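PDB 1O12: N-acetylglucosamine-6-phosphate deacetylase from Thermotoga maritima, which probably removes the acetyl group from N-acetylglucosamine 6-phosphate, as a metal-dependent hydrolase of the NagA family. Local coordinates for residues Asn72-Phe75 against Ser76-Glu79. Residues are numbered along the deposited sequence; the frame is centred on the assembly and turned at random.
Sequences NCDF and SEME
E77 leaves the backbone with CG beside its own N (chi1 -71°) and then bends at chi2 (77°), which folds its carboxylate back over the start of the helix, where OE2 lies 3.1 Å from CB of D74. D74 also carries its CG beside the backbone N, and this swings its carboxylate back along the loop. The two acids therefore meet through OE2 and the D74 methylene, with their carboxylate planes nearly perpendicular and D74 OD1 4.1 Å from E77 OE2. Such a pair of like charges is probably unfavourable, although D74 OD2 is taken up by the backbone N of D69.

D74 occupies the N-cap position, yet its side chain caps no helix N-H; it is also the centre of an inverse gamma turn, with a weak bond from F75 N to C73 O. What starts the helix is backbone: M78 N donates to D74 O at 3.0 Å, and E79 N follows to F75 O at 2.8 Å, both bonds close to straight. M78, a selenomethionine, lays its CG against the same D74 carbonyl, 3.2 Å from O, before its chain bends about the CG-SE bond. The ring of F75 reaches back along the loop, so that C73 O sits 3.6 Å above one face, offset toward the rim.

This is the first turn of helix 75-83, in the amidohydrolase domain, whose fold is a TIM barrel; the M78 side chain is about 11 Å from that of the iron ligand E127. E79 extends to T119, its carboxylate also bonding Y83 and Y112. F75 packs against A109 of helix 99-115 and A92 of strand 87-93, while M78 touches F90 of that strand and A68 of strand 68-69.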
loop_
_atom_site.group_PDB
_atom_site.type_symbol
_atom_site.label_atom_id
_atom_site.label_comp_id
_atom_site.label_asym_id
_atom_site.label_seq_id
_atom_site.Cartn_x
_atom_site.Cartn_y
_atom_site.Cartn_z
ATOM N N ASN A 72 -27.771 -18.873 17.357
ATOM C CA ASN A 72 -28.735 -19.323 18.360
ATOM C C ASN A 72 -29.369 -18.128 19.081
ATOM O O ASN A 72 -30.174 -18.287 19.989
ATOM C CB ASN A 72 -28.047 -20.283 19.343
ATOM C CG ASN A 72 -27.544 -21.580 18.644
ATOM O OD1 ASN A 72 -28.349 -22.422 18.197
ATOM N ND2 ASN A 72 -26.219 -21.727 18.534
ATOM N N CYS A 73 -28.983 -16.929 18.653
ATOM C CA CYS A 73 -29.498 -15.672 19.162
ATOM C C CYS A 73 -29.297 -15.452 20.628
ATOM O O CYS A 73 -30.205 -14.999 21.322
ATOM C CB CYS A 73 -30.974 -15.546 18.840
ATOM S SG CYS A 73 -31.366 -15.785 17.087
ATOM N N ASP A 74 -28.094 -15.761 21.102
ATOM C CA ASP A 74 -27.763 -15.575 22.505
ATOM C C ASP A 74 -27.304 -14.137 22.718
ATOM O O ASP A 74 -26.196 -13.889 23.169
ATOM C CB ASP A 74 -26.648 -16.540 22.906
ATOM C CG ASP A 74 -26.954 -17.969 22.510
ATOM O OD1 ASP A 74 -27.947 -18.519 23.032
ATOM O OD2 ASP A 74 -26.211 -18.543 21.679
ATOM N N PHE A 75 -28.167 -13.190 22.388
ATOM C CA PHE A 75 -27.851 -11.775 22.533
ATOM C C PHE A 75 -27.539 -11.387 23.972
ATOM O O PHE A 75 -26.543 -10.708 24.238
ATOM C CB PHE A 75 -29.015 -10.934 22.001
ATOM C CG PHE A 75 -29.437 -11.313 20.613
ATOM C CD1 PHE A 75 -30.771 -11.610 20.335
ATOM C CD2 PHE A 75 -28.493 -11.414 19.590
ATOM C CE1 PHE A 75 -31.166 -12.006 19.061
ATOM C CE2 PHE A 75 -28.868 -11.815 18.302
ATOM C CZ PHE A 75 -30.212 -12.114 18.032
ATOM N N SER A 76 -28.379 -11.814 24.904
ATOM C CA SER A 76 -28.173 -11.491 26.305
ATOM C C SER A 76 -26.818 -11.943 26.801
ATOM O O SER A 76 -26.166 -11.232 27.567
ATOM C CB SER A 76 -29.237 -12.146 27.167
ATOM O OG SER A 76 -29.110 -11.667 28.493
ATOM N N GLU A 77 -26.391 -13.132 26.383
ATOM C CA GLU A 77 -25.090 -13.619 26.829
ATOM C C GLU A 77 -23.984 -12.791 26.204
ATOM O O GLU A 77 -23.077 -12.331 26.910
ATOM C CB GLU A 77 -24.872 -15.107 26.498
ATOM C CG GLU A 77 -25.713 -16.052 27.317
ATOM C CD GLU A 77 -27.145 -16.086 26.838
ATOM O OE1 GLU A 77 -27.999 -16.663 27.553
ATOM O OE2 GLU A 77 -27.428 -15.545 25.738
HETATM N N MSE A 78 -24.059 -12.597 24.889
HETATM C CA MSE A 78 -23.051 -11.808 24.197
HETATM C C MSE A 78 -22.935 -10.422 24.814
HETATM O O MSE A 78 -21.827 -9.986 25.158
HETATM C CB MSE A 78 -23.403 -11.693 22.720
HETATM C CG MSE A 78 -23.332 -13.021 22.002
HETATM SE SE MSE A 78 -23.826 -13.012 20.103
HETATM C CE MSE A 78 -22.292 -12.047 19.372
ATOM N N GLU A 79 -24.071 -9.740 24.986
ATOM C CA GLU A 79 -24.051 -8.392 25.538
ATOM C C GLU A 79 -23.327 -8.273 26.873
ATOM O O GLU A 79 -22.427 -7.451 27.047
ATOM C CB GLU A 79 -25.466 -7.855 25.714
ATOM C CG GLU A 79 -25.529 -6.519 26.454
ATOM C CD GLU A 79 -26.913 -5.861 26.401
ATOM O OE1 GLU A 79 -27.088 -4.781 27.008
ATOM O OE2 GLU A 79 -27.831 -6.419 25.750
#